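CS6 fimbrial subunit B, CS6 fimbrial subunit A (Escherichia coli, PDB 4B9G) probably serves as a pilin of the CS6 colonization factor, helping enterotoxigenic bacteria adhere to host tissue, here with CssB carrying a fused CssA donor strand. Local coordinates at residues S36-V41 with V156-S161; E42-A47 with N106-F111; V49-I54 with K98-V103. All coordinates share one frame; numbering follows the deposited sequence.

Contact 1. Residues S36-V41 with V156-S161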
ATOM      1  N   SER A  36       0.559 -12.657  -5.390  1.00  9.92           N
ATOM      2  CA  SER A  36      -0.833 -12.511  -5.041  1.00 10.75           C
ATOM      3  C   SER A  36      -1.137 -11.145  -4.483  1.00  7.80           C
ATOM      4  O   SER A  36      -0.306 -10.555  -3.802  1.00  8.30           O
ATOM      5  CB  SER A  36      -1.346 -13.570  -4.087  1.00 17.91           C
ATOM      6  OG  SER A  36      -1.172 -14.855  -4.507  1.00 22.78           O
ATOM      7  N   GLN A  37      -2.337 -10.660  -4.791  1.00  6.80           N
ATOM      8  CA  GLN A  37      -2.775  -9.393  -4.262  1.00  6.66           C
ATOM      9  C   GLN A  37      -3.376  -9.579  -2.878  1.00  6.29           C
ATOM     10  O   GLN A  37      -4.322 -10.350  -2.678  1.00  9.08           O
ATOM     11  CB  GLN A  37      -3.821  -8.752  -5.180  1.00  8.76           C
ATOM     12  CG  GLN A  37      -3.315  -8.408  -6.556  1.00 10.62           C
ATOM     13  CD  GLN A  37      -4.442  -7.961  -7.455  1.00 15.81           C
ATOM     14  OE1 GLN A  37      -5.061  -6.934  -7.223  1.00 16.11           O
ATOM     15  NE2 GLN A  37      -4.738  -8.751  -8.467  1.00 18.70           N
ATOM     16  N   LEU A  38      -2.856  -8.848  -1.892  1.00  5.14           N
ATOM     17  CA  LEU A  38      -3.330  -8.932  -0.509  1.00  5.37           C
ATOM     18  C   LEU A  38      -4.454  -7.932  -0.218  1.00  5.41           C
ATOM     19  O   LEU A  38      -5.359  -8.229   0.579  1.00  6.18           O
ATOM     20  CB  LEU A  38      -2.180  -8.726   0.450  1.00  5.89           C
ATOM     21  CG  LEU A  38      -1.014  -9.704   0.293  1.00  6.04           C
ATOM     22  CD1 LEU A  38       0.083  -9.400   1.327  1.00  7.71           C
ATOM     23  CD2 LEU A  38      -1.464 -11.162   0.377  1.00  7.64           C
ATOM     24  N   TYR A  39      -4.370  -6.758  -0.826  1.00  5.33           N
ATOM     25  CA  TYR A  39      -5.404  -5.735  -0.775  1.00  5.51           C
ATOM     26  C   TYR A  39      -5.185  -4.816  -1.970  1.00  5.12           C
ATOM     27  O   TYR A  39      -4.108  -4.835  -2.584  1.00  5.48           O
ATOM     28  CB  TYR A  39      -5.423  -4.979   0.564  1.00  5.72           C
ATOM     29  CG  TYR A  39      -4.227  -4.110   0.891  1.00  5.46           C
ATOM     30  CD1 TYR A  39      -4.123  -2.821   0.396  1.00  5.70           C
ATOM     31  CD2 TYR A  39      -3.217  -4.566   1.727  1.00  5.49           C
ATOM     32  CE1 TYR A  39      -3.052  -1.994   0.744  1.00  6.39           C
ATOM     33  CE2 TYR A  39      -2.136  -3.755   2.078  1.00  5.72           C
ATOM     34  CZ  TYR A  39      -2.065  -2.460   1.594  1.00  5.75           C
ATOM     35  OH  TYR A  39      -1.042  -1.604   1.927  1.00  5.96           O
ATOM     36  N   THR A  40      -6.190  -4.013  -2.282  1.00  5.03           N
ATOM     37  CA  THR A  40      -6.044  -2.999  -3.327  1.00  5.32           C
ATOM     38  C   THR A  40      -6.436  -1.637  -2.737  1.00  5.46           C
ATOM     39  O   THR A  40      -7.051  -1.534  -1.650  1.00  5.83           O
ATOM     40  CB  THR A  40      -6.817  -3.373  -4.538  1.00  6.94           C
ATOM     41  OG1 THR A  40      -6.342  -4.515  -5.236  1.00 12.49           O
ATOM     42  CG2 THR A  40      -8.190  -3.309  -4.355  1.00  4.75           C
ATOM     43  N   VAL A  41      -6.031  -0.597  -3.447  1.00  5.43           N
ATOM     44  CA  VAL A  41      -6.222   0.793  -3.051  1.00  6.05           C
ATOM     45  C   VAL A  41      -6.784   1.535  -4.260  1.00  5.98           C
ATOM     46  O   VAL A  41      -6.260   1.391  -5.381  1.00  7.02           O
ATOM     47  CB  VAL A  41      -4.882   1.447  -2.657  1.00  6.33           C
ATOM     48  CG1 VAL A  41      -5.101   2.883  -2.167  1.00  6.78           C
ATOM     49  CG2 VAL A  41      -4.150   0.604  -1.619  1.00  6.61           C
ATOM     50  N   VAL A 156      -5.005  -1.251   6.873  1.00  6.61           N
ATOM     51  CA  VAL A 156      -5.128  -2.178   5.760  1.00  6.61           C
ATOM     52  C   VAL A 156      -5.083  -3.612   6.304  1.00  7.07           C
ATOM     53  O   VAL A 156      -4.522  -3.851   7.380  1.00  7.67           O
ATOM     54  CB  VAL A 156      -4.001  -1.937   4.706  1.00  6.59           C
ATOM     55  CG1 VAL A 156      -4.105  -0.558   4.108  1.00  7.06           C
ATOM     56  CG2 VAL A 156      -2.625  -2.167   5.296  1.00  7.39           C
ATOM     57  N   SER A 157      -5.636  -4.556   5.544  1.00  6.89           N
ATOM     58  CA  SER A 157      -5.645  -5.954   5.968  1.00  7.04           C
ATOM     59  C   SER A 157      -5.844  -6.899   4.805  1.00  6.36           C
ATOM     60  O   SER A 157      -6.271  -6.504   3.709  1.00  6.64           O
ATOM     61  CB  SER A 157      -6.751  -6.212   7.007  1.00  8.14           C
ATOM     62  OG  SER A 157      -8.038  -6.121   6.431  1.00  9.23           O
ATOM     63  N   THR A 158      -5.526  -8.157   5.090  1.00  6.51           N
ATOM     64  CA  THR A 158      -5.919  -9.307   4.295  1.00  6.26           C
ATOM     65  C   THR A 158      -6.363 -10.372   5.311  1.00  6.45           C
ATOM     66  O   THR A 158      -6.087 -10.260   6.514  1.00  7.77           O
ATOM     67  CB  THR A 158      -4.744  -9.793   3.404  1.00  7.86           C
ATOM     68  OG1 THR A 158      -5.165 -10.813   2.492  1.00  8.25           O
ATOM     69  CG2 THR A 158      -3.604 -10.351   4.220  1.00  8.16           C
ATOM     70  N   THR A 159      -7.053 -11.402   4.836  1.00  7.44           N
ATOM     71  CA  THR A 159      -7.510 -12.462   5.725  1.00  7.21           C
ATOM     72  C   THR A 159      -7.246 -13.832   5.095  1.00  7.15           C
ATOM     73  O   THR A 159      -7.216 -14.001   3.854  1.00  8.21           O
ATOM     74  CB  THR A 159      -8.967 -12.308   6.010  1.00 10.05           C
ATOM     75  OG1 THR A 159      -9.334 -11.154   6.764  1.00 13.34           O
ATOM     76  CG2 THR A 159      -9.810 -12.767   4.996  1.00  7.60           C
ATOM     77  N   ILE A 160      -7.056 -14.821   5.962  1.00  7.16           N
ATOM     78  CA  ILE A 160      -7.118 -16.227   5.584  1.00  7.40           C
ATOM     79  C   ILE A 160      -8.272 -16.810   6.395  1.00  7.91           C
ATOM     80  O   ILE A 160      -8.296 -16.676   7.634  1.00  7.73           O
ATOM     81  CB  ILE A 160      -5.817 -16.978   5.906  1.00  8.71           C
ATOM     82  CG1 ILE A 160      -4.650 -16.364   5.122  1.00  9.70           C
ATOM     83  CG2 ILE A 160      -5.966 -18.468   5.600  1.00 10.44           C
ATOM     84  CD1 ILE A 160      -3.310 -16.971   5.488  1.00 10.04           C
ATOM     85  N   SER A 161      -9.230 -17.442   5.731  1.00  8.71           N
ATOM     86  CA  SER A 161     -10.407 -17.939   6.431  1.00  9.05           C
ATOM     87  C   SER A 161     -10.084 -19.056   7.423  1.00  9.44           C
ATOM     88  O   SER A 161      -9.064 -19.755   7.254  1.00  9.73           O
ATOM     89  CB  SER A 161     -11.437 -18.438   5.446  1.00 12.30           C
ATOM     90  OG  SER A 161     -10.892 -19.448   4.641  1.00 15.07           O
ATOM     91  OXT SER A 161     -10.870 -19.232   8.390  1.00  9.47           O
TER
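The ring of Y39 and the side chain of V156 make the chief apolar meeting here. V156 CB sits 3.8 Å from the centroid of the Y39 ring, 18° off its normal, a CH-pi contact over one face. The methyls spread across the ring: V156 CG2 lies 3.6 Å from Y39 CE2 and V156 CG1 3.8 Å from Y39 CZ. Chi1 of 66° places the Y39 ring between its own backbone N and carbonyl carbon, turning the ring under V156. A branched valine suits this position because it spreads two methyls over a flat surface, while tyrosine adds a hydroxyl that bonds to Y82 OH. Nearer the corner at L38, L38 CB packs 4.1 Å from T158 CB.

No hydrogen bond joins the two segments, because their strands do not pair with each other: both border strand 21-28, 37-44 antiparallel and 145-160 parallel. T158 OG1 comes within 3.2 Å of L38 O, but its bond goes to V26 O; threonine thus gives this buried position both a hydroxyl and a carbon to pack. S157 O, 3.6 Å from Y39 CB, is buried with no partner in the model.

L134 of strand 128-142 touches both Y39 and V156, and Y82 meets the Y39 ring edge-to-face. Strand 37-44 belongs to CssB and 156-161 to the CssA-derived part, joined by an engineered fusion. With V156 and T158 turned inward, the fused strand completes the CssB fold in a way that probably imitates the donor-strand complementation of immunoglobulin-like pilins in a fimbria.

Contact 2. Residues E42-A47 with N106-F111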
ATOM      1  N   GLU A  42      -7.831   2.330  -4.049  1.00  5.94           N
ATOM      2  CA  GLU A  42      -8.409   3.159  -5.111  1.00  7.02           C
ATOM      3  C   GLU A  42      -8.493   4.586  -4.615  1.00  6.87           C
ATOM      4  O   GLU A  42      -8.861   4.828  -3.463  1.00  7.26           O
ATOM      5  CB  GLU A  42      -9.781   2.625  -5.553  1.00  7.90           C
ATOM      6  CG  GLU A  42      -9.711   1.146  -5.967  1.00  9.48           C
ATOM      7  CD  GLU A  42     -10.892   0.645  -6.785  1.00 11.60           C
ATOM      8  OE1 GLU A  42     -11.935   1.311  -6.838  1.00 17.16           O
ATOM      9  OE2 GLU A  42     -10.785  -0.444  -7.369  1.00 12.22           O
ATOM     10  N   MET A  43      -8.150   5.546  -5.469  1.00  7.12           N
ATOM     11  CA  MET A  43      -8.230   6.959  -5.101  1.00 10.01           C
ATOM     12  C   MET A  43      -8.502   7.834  -6.311  1.00 11.69           C
ATOM     13  O   MET A  43      -8.134   7.512  -7.421  1.00 12.75           O
ATOM     14  CB  MET A  43      -6.961   7.443  -4.409  1.00 11.33           C
ATOM     15  CG  MET A  43      -5.715   7.459  -5.306  1.00 10.15           C
ATOM     16  SD  MET A  43      -4.151   7.997  -4.474  1.00  9.76           S
ATOM     17  CE  MET A  43      -3.807   6.637  -3.359  1.00 10.27           C
ATOM     18  N   THR A  44      -9.188   8.944  -6.113  1.00 16.10           N
ATOM     19  CA  THR A  44      -9.244   9.969  -7.180  1.00 14.39           C
ATOM     20  C   THR A  44      -8.513  11.184  -6.645  1.00 14.70           C
ATOM     21  O   THR A  44      -8.661  11.553  -5.526  1.00 17.30           O
ATOM     22  CB  THR A  44     -10.689  10.327  -7.676  1.00 16.30           C
ATOM     23  OG1 THR A  44     -11.296   9.176  -8.262  1.00 15.45           O
ATOM     24  CG2 THR A  44     -10.680  11.436  -8.731  1.00 19.49           C
ATOM     25  N   ILE A  45      -7.720  11.807  -7.466  1.00 11.96           N
ATOM     26  CA  ILE A  45      -6.875  12.897  -7.011  1.00  9.65           C
ATOM     27  C   ILE A  45      -7.697  14.190  -6.881  1.00  9.45           C
ATOM     28  O   ILE A  45      -8.262  14.655  -7.876  1.00 10.11           O
ATOM     29  CB  ILE A  45      -5.772  13.092  -8.052  1.00  8.66           C
ATOM     30  CG1 ILE A  45      -5.015  11.767  -8.305  1.00  9.57           C
ATOM     31  CG2 ILE A  45      -4.853  14.216  -7.625  1.00  8.76           C
ATOM     32  CD1 ILE A  45      -4.419  11.099  -7.081  1.00  9.24           C
ATOM     33  N   PRO A  46      -7.741  14.800  -5.684  1.00  9.35           N
ATOM     34  CA  PRO A  46      -8.482  16.055  -5.553  1.00 10.46           C
ATOM     35  C   PRO A  46      -7.805  17.185  -6.300  1.00 10.28           C
ATOM     36  O   PRO A  46      -6.593  17.218  -6.477  1.00  9.45           O
ATOM     37  CB  PRO A  46      -8.419  16.345  -4.049  1.00 13.27           C
ATOM     38  CG  PRO A  46      -8.112  15.044  -3.403  1.00 13.49           C
ATOM     39  CD  PRO A  46      -7.249  14.322  -4.382  1.00 11.78           C
ATOM     40  N   ALA A  47      -8.596  18.168  -6.712  1.00 13.40           N
ATOM     41  CA  ALA A  47      -8.044  19.371  -7.320  1.00 13.62           C
ATOM     42  C   ALA A  47      -7.043  19.979  -6.341  1.00 14.45           C
ATOM     43  O   ALA A  47      -7.298  20.027  -5.137  1.00 16.41           O
ATOM     44  CB  ALA A  47      -9.146  20.362  -7.643  1.00 18.57           C
ATOM     45  N   ASN A 106      -8.155  15.013 -10.658  1.00 14.73           N
ATOM     46  CA  ASN A 106      -9.492  14.604 -11.097  1.00 16.52           C
ATOM     47  C   ASN A 106      -9.473  13.355 -11.945  1.00 17.12           C
ATOM     48  O   ASN A 106     -10.328  13.145 -12.802  1.00 20.71           O
ATOM     49  CB  ASN A 106     -10.183  15.730 -11.839  1.00 19.78           C
ATOM     50  CG  ASN A 106     -10.513  16.873 -10.933  1.00 24.91           C
ATOM     51  OD1 ASN A 106     -10.942  16.668  -9.796  1.00 29.08           O
ATOM     52  ND2 ASN A 106     -10.291  18.086 -11.407  1.00 28.69           N
ATOM     53  N   THR A 107      -8.470  12.527 -11.775  1.00 15.22           N
ATOM     54  CA  THR A 107      -8.383  11.227 -12.365  1.00 17.55           C
ATOM     55  C   THR A 107      -8.135  10.183 -11.300  1.00 14.64           C
ATOM     56  O   THR A 107      -7.691  10.456 -10.204  1.00 14.52           O
ATOM     57  CB  THR A 107      -7.311  11.107 -13.380  1.00 21.52           C
ATOM     58  OG1 THR A 107      -6.083  11.172 -12.729  1.00 19.81           O
ATOM     59  CG2 THR A 107      -7.386  12.106 -14.351  1.00 21.12           C
ATOM     60  N   SER A 108      -8.433   8.965 -11.673  1.00 15.61           N
ATOM     61  CA  SER A 108      -8.417   7.883 -10.690  1.00 14.13           C
ATOM     62  C   SER A 108      -7.156   7.011 -10.803  1.00 11.52           C
ATOM     63  O   SER A 108      -6.637   6.778 -11.896  1.00 14.91           O
ATOM     64  CB  SER A 108      -9.673   7.025 -10.848  1.00 17.97           C
ATOM     65  OG  SER A 108     -10.821   7.680 -10.327  1.00 28.85           O
ATOM     66  N   TYR A 109      -6.689   6.535  -9.651  1.00  9.16           N
ATOM     67  CA  TYR A 109      -5.513   5.675  -9.541  1.00  7.75           C
ATOM     68  C   TYR A 109      -5.876   4.427  -8.747  1.00  7.73           C
ATOM     69  O   TYR A 109      -6.652   4.477  -7.780  1.00  9.16           O
ATOM     70  CB  TYR A 109      -4.354   6.416  -8.824  1.00  6.93           C
ATOM     71  CG  TYR A 109      -3.739   7.480  -9.683  1.00  7.00           C
ATOM     72  CD1 TYR A 109      -4.419   8.660  -9.946  1.00  7.90           C
ATOM     73  CD2 TYR A 109      -2.524   7.267 -10.331  1.00  6.80           C
ATOM     74  CE1 TYR A 109      -3.887   9.619 -10.797  1.00  8.03           C
ATOM     75  CE2 TYR A 109      -1.991   8.227 -11.198  1.00  7.98           C
ATOM     76  CZ  TYR A 109      -2.695   9.389 -11.447  1.00  7.72           C
ATOM     77  OH  TYR A 109      -2.207  10.339 -12.313  1.00  8.29           O
ATOM     78  N   THR A 110      -5.307   3.298  -9.146  1.00  5.98           N
ATOM     79  CA  THR A 110      -5.444   2.072  -8.388  1.00  5.75           C
ATOM     80  C   THR A 110      -4.075   1.473  -8.143  1.00  4.91           C
ATOM     81  O   THR A 110      -3.161   1.620  -8.960  1.00  5.62           O
ATOM     82  CB  THR A 110      -6.356   1.036  -9.064  1.00  7.13           C
ATOM     83  OG1 THR A 110      -5.772   0.622 -10.294  1.00  8.07           O
ATOM     84  CG2 THR A 110      -7.768   1.602  -9.287  1.00  8.40           C
ATOM     85  N   PHE A 111      -3.943   0.811  -7.000  1.00  4.96           N
ATOM     86  CA  PHE A 111      -2.707   0.169  -6.577  1.00  5.31           C
ATOM     87  C   PHE A 111      -3.053  -1.179  -5.956  1.00  5.06           C
ATOM     88  O   PHE A 111      -4.188  -1.389  -5.486  1.00  6.33           O
ATOM     89  CB  PHE A 111      -1.950   1.017  -5.537  1.00  5.76           C
ATOM     90  CG  PHE A 111      -1.628   2.429  -5.987  1.00  5.72           C
ATOM     91  CD1 PHE A 111      -2.578   3.441  -5.898  1.00  6.01           C
ATOM     92  CD2 PHE A 111      -0.356   2.751  -6.470  1.00  5.93           C
ATOM     93  CE1 PHE A 111      -2.281   4.719  -6.295  1.00  7.53           C
ATOM     94  CE2 PHE A 111      -0.050   4.047  -6.870  1.00  7.15           C
ATOM     95  CZ  PHE A 111      -1.005   5.034  -6.776  1.00  7.44           C
TER
HETATM   96  O   HOH W   1     -11.332  14.806  -7.568  1.00 17.59           O
HETATM   97  O   HOH W   2     -11.446  17.511  -6.763  1.00 22.14           O
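M43 and Y109 face each other as the hydrogen-bonded pair of an antiparallel ladder, with M43 N donating to Y109 O at 3.0 Å and Y109 N to M43 O at 2.8 Å. E42 with T110 and T44 with S108 are the non-hydrogen-bonded pairs on either side. Their side chains lie on the other face: T44 OG1 and S108 OG share a short hydrogen bond of 2.6 Å, small hydroxyls well suited to an exposed pair, and E42 CG runs alongside T110 CG2, pointing the same way. Past the strand ends the pairing continues through I45 N to T107 O and N106 N to I45 O.

The face that carries M43 and Y109 is apolar, and I45 joins it from just past the strand. M43 bends at chi3 (69°), which carries its CE to 3.8 Å from F111 CE1; the sulfur makes an oblique Met-aromatic contact, SD 5.5 Å from the ring centroid. The I45 and Y109 side chains cross obliquely, CG1 of I45 coming 3.5 Å from CE1 of Y109. Flexible methionine and branched isoleucine can fit their carbons closely against large rings. This is the neighbouring-strand pairing of 37-44 with 108-119 within an immunoglobulin-like beta sandwich, in the CssB part.

At the exposed end, N106 adopts a left-handed backbone conformation (phi 64°), which asparagine tolerates well. Its OD1 receives hydrogens from two waters; one also donates to I45 O, while the other accepts from A47 N at 2.9 Å, so water links that oxygen to both backbone groups. Farther out, Y109 OH bonds to A90 O and K104 N, fixing the far end of its ring, T110 OG1 bonds to S88 OG and T107 OG1 to K104 O. V136 of strand 128-142 packs against M43.

Contact 3. Residues V49-I54 with K98-V103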
ATOM      1  N   VAL A  49      -3.944  18.757  -5.856  1.00 10.22           N
ATOM      2  CA  VAL A  49      -2.917  17.776  -5.531  1.00  8.63           C
ATOM      3  C   VAL A  49      -2.112  17.485  -6.789  1.00  8.63           C
ATOM      4  O   VAL A  49      -2.663  17.062  -7.815  1.00 11.42           O
ATOM      5  CB  VAL A  49      -3.543  16.498  -4.967  1.00  8.72           C
ATOM      6  CG1 VAL A  49      -2.484  15.422  -4.807  1.00  8.84           C
ATOM      7  CG2 VAL A  49      -4.238  16.814  -3.641  1.00 10.02           C
ATOM      8  N   SER A  50      -0.825  17.682  -6.746  1.00  8.35           N
ATOM      9  CA  SER A  50       0.129  17.473  -7.799  1.00 10.44           C
ATOM     10  C   SER A  50       0.911  16.195  -7.746  1.00  7.72           C
ATOM     11  O   SER A  50       1.382  15.737  -8.765  1.00  8.34           O
ATOM     12  CB  SER A  50       1.107  18.645  -7.946  1.00 18.39           C
ATOM     13  OG  SER A  50       0.476  19.845  -8.034  1.00 28.13           O
ATOM     14  N   ALA A  51       1.059  15.627  -6.555  1.00  8.28           N
ATOM     15  CA  ALA A  51       1.867  14.423  -6.385  1.00  7.27           C
ATOM     16  C   ALA A  51       1.354  13.601  -5.215  1.00  7.25           C
ATOM     17  O   ALA A  51       0.727  14.130  -4.282  1.00  7.64           O
ATOM     18  CB  ALA A  51       3.342  14.770  -6.193  1.00  9.15           C
ATOM     19  N   VAL A  52       1.644  12.306  -5.280  1.00  6.41           N
ATOM     20  CA  VAL A  52       1.235  11.327  -4.287  1.00  6.47           C
ATOM     21  C   VAL A  52       2.421  10.471  -3.869  1.00  6.00           C
ATOM     22  O   VAL A  52       3.205  10.059  -4.708  1.00  6.91           O
ATOM     23  CB  VAL A  52       0.120  10.399  -4.861  1.00  7.00           C
ATOM     24  CG1 VAL A  52      -0.157   9.205  -3.943  1.00  8.85           C
ATOM     25  CG2 VAL A  52      -1.149  11.212  -5.117  1.00  8.04           C
ATOM     26  N   LYS A  53       2.546  10.143  -2.610  1.00  6.15           N
ATOM     27  CA  LYS A  53       3.357   9.116  -1.993  1.00  6.03           C
ATOM     28  C   LYS A  53       2.442   8.034  -1.459  1.00  6.28           C
ATOM     29  O   LYS A  53       1.442   8.343  -0.806  1.00  6.12           O
ATOM     30  CB  LYS A  53       4.199   9.659  -0.869  1.00  7.85           C
ATOM     31  CG  LYS A  53       5.065   8.761  -0.126  1.00  8.83           C
ATOM     32  CD  LYS A  53       5.863   9.397   0.954  1.00 14.51           C
ATOM     33  CE  LYS A  53       6.810   8.545   1.620  1.00 26.09           C
ATOM     34  NZ  LYS A  53       7.453   9.306   2.710  1.00 31.04           N
ATOM     35  N   ILE A  54       2.797   6.780  -1.717  1.00  5.15           N
ATOM     36  CA  ILE A  54       2.027   5.644  -1.211  1.00  5.48           C
ATOM     37  C   ILE A  54       3.014   4.538  -0.841  1.00  5.42           C
ATOM     38  O   ILE A  54       3.652   3.950  -1.717  1.00  6.26           O
ATOM     39  CB  ILE A  54       0.928   5.209  -2.222  1.00  5.59           C
ATOM     40  CG1 ILE A  54       0.200   3.981  -1.698  1.00  5.76           C
ATOM     41  CG2 ILE A  54       1.470   4.990  -3.643  1.00  6.53           C
ATOM     42  CD1 ILE A  54      -1.027   3.622  -2.489  1.00  7.12           C
ATOM     43  N   LYS A  98       9.488   4.758  -2.548  1.00  7.41           N
ATOM     44  CA  LYS A  98       9.287   5.584  -1.375  1.00  8.15           C
ATOM     45  C   LYS A  98       8.944   7.017  -1.674  1.00  9.19           C
ATOM     46  O   LYS A  98       8.341   7.657  -0.850  1.00 10.98           O
ATOM     47  CB  LYS A  98      10.510   5.568  -0.466  1.00  7.91           C
ATOM     48  CG  LYS A  98      10.292   5.810   0.973  1.00 11.99           C
ATOM     49  CD  LYS A  98      11.471   5.798   1.841  1.00 17.01           C
ATOM     50  CE  LYS A  98      11.181   5.799   3.280  1.00 24.09           C
ATOM     51  NZ  LYS A  98      12.281   6.020   4.129  1.00 31.13           N
ATOM     52  N   GLY A  99       9.336   7.513  -2.828  1.00  8.98           N
ATOM     53  CA  GLY A  99       9.132   8.922  -3.110  1.00 10.28           C
ATOM     54  C   GLY A  99       7.758   9.231  -3.653  1.00  8.79           C
ATOM     55  O   GLY A  99       7.021   8.335  -4.069  1.00  8.50           O
ATOM     56  N   SER A 100       7.419  10.513  -3.667  1.00  8.82           N
ATOM     57  CA  SER A 100       6.200  10.936  -4.329  1.00  7.88           C
ATOM     58  C   SER A 100       6.393  10.910  -5.845  1.00  9.67           C
ATOM     59  O   SER A 100       7.520  10.941  -6.343  1.00 11.85           O
ATOM     60  CB  SER A 100       5.796  12.322  -3.853  1.00 11.73           C
ATOM     61  OG  SER A 100       6.815  13.275  -4.111  1.00 15.57           O
ATOM     62  N   PHE A 101       5.276  10.870  -6.572  1.00  7.42           N
ATOM     63  CA  PHE A 101       5.300  10.962  -8.025  1.00  8.45           C
ATOM     64  C   PHE A 101       4.163  11.867  -8.476  1.00  8.37           C
ATOM     65  O   PHE A 101       3.125  11.967  -7.829  1.00  7.85           O
ATOM     66  CB  PHE A 101       5.238   9.582  -8.689  1.00  9.43           C
ATOM     67  CG  PHE A 101       3.855   8.947  -8.707  1.00  8.94           C
ATOM     68  CD1 PHE A 101       3.277   8.429  -7.565  1.00  8.48           C
ATOM     69  CD2 PHE A 101       3.154   8.835  -9.902  1.00  9.38           C
ATOM     70  CE1 PHE A 101       2.010   7.833  -7.611  1.00  9.39           C
ATOM     71  CE2 PHE A 101       1.893   8.248  -9.961  1.00  9.58           C
ATOM     72  CZ  PHE A 101       1.324   7.736  -8.807  1.00  9.19           C
ATOM     73  N   SER A 102       4.364  12.538  -9.609  1.00  8.63           N
ATOM     74  CA  SER A 102       3.387  13.487 -10.124  1.00  9.34           C
ATOM     75  C   SER A 102       2.186  12.768 -10.744  1.00  8.65           C
ATOM     76  O   SER A 102       2.335  11.804 -11.511  1.00  9.82           O
ATOM     77  CB  SER A 102       4.051  14.424 -11.135  1.00 11.27           C
ATOM     78  OG  SER A 102       5.057  15.178 -10.482  1.00 15.20           O
ATOM     79  N   VAL A 103       0.996  13.272 -10.410  1.00  8.07           N
ATOM     80  CA  VAL A 103      -0.288  12.692 -10.799  1.00  7.87           C
ATOM     81  C   VAL A 103      -1.146  13.721 -11.522  1.00  9.53           C
ATOM     82  O   VAL A 103      -0.871  14.915 -11.488  1.00 10.79           O
ATOM     83  CB  VAL A 103      -1.071  12.152  -9.569  1.00  7.64           C
ATOM     84  CG1 VAL A 103      -0.347  10.970  -8.944  1.00  8.21           C
ATOM     85  CG2 VAL A 103      -1.321  13.232  -8.549  1.00  7.76           C
TER
HETATM   86  O   HOH W   3      -2.058  17.268 -10.480  1.00 19.24           O
HETATM   87  O   HOH W   4       1.293  17.029 -11.336  1.00 18.44           O
HETATM   88  O   HOH W   5       9.512   9.930   0.570  1.00 30.50           O
HETATM   89  O   HOH W   6       5.342   6.321  -3.036  1.00  7.30           O
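Three backbone hydrogen bonds join V52 and S50 to segment 98-103: V52 N to F101 O at 3.0 Å, F101 N to V52 O at 2.9 Å, and V103 N to S50 O at 3.0 Å. The last is straight at hydrogen (168°), yet its donor stands 39° out of the carbonyl plane, so it meets S50 O from above. V52 with F101 is an antiparallel hydrogen-bonded pair and A51 with S102 a non-hydrogen-bonded one, where alanine's small methyl fits 3.3 Å from F101 O.

Water extends the pairing where the strands part. One accepts from K53 NZ and donates to K98 O, and another accepts from I54 N and can donate to G99 O. At the other end two waters can each donate to V103 O, one reaching V49 O too and the other S50 O. The K53 chain, extended throughout, passes alongside the K98 carbonyl, its CE 3.0 Å from K98 O; lysine thus combines a long aliphatic stem with an ammonium end that meets solvent.

On the buried side V52 CG2 packs 3.9 Å from V103 CG1, the two beta-branched side chains crossing at about a right angle. V103 CG1 also lies over one face of the F101 ring, 3.6 Å above its plane, so one methyl of V103 serves both V52 and the ring. F101 CD1 comes to 3.3 Å from V52 O.

S50 and A51 both face Y139 in a classic beta bulge, where strand 51-56 meets strand 128-142 on its other side. S100 OG bonds to R146 of the CssA-derived part, a contact within an engineered fusion. F101 meets the F93 ring at about 60° and touches Y109 and F111 of strand 108-119, and short strand 101-102 lies along the edge of strand 51-56.

Overall arrangement
Contact 1 is the buried one, made of ring and methyl packing with no hydrogen bond across it, and it alone joins CssB to the CssA-derived strand. Contacts 2 and 3 are partly buried antiparallel pairings within CssB, each with a backbone ladder, an apolar inner face and waters at its exposed parts. Contacts 1 and 2 share strand 37-44, and a probable hydrogen bond from V41 N to F111 O continues the pairing of strands 37-44 and 108-119 from contact 2 up to segment 36-41. Contacts 2 and 3, with centres about 11 Å apart, meet through side chains instead: I45 packs on V52 and V103, and F111 on I54. Contacts 1 and 3 touch lightly at V41 and I54.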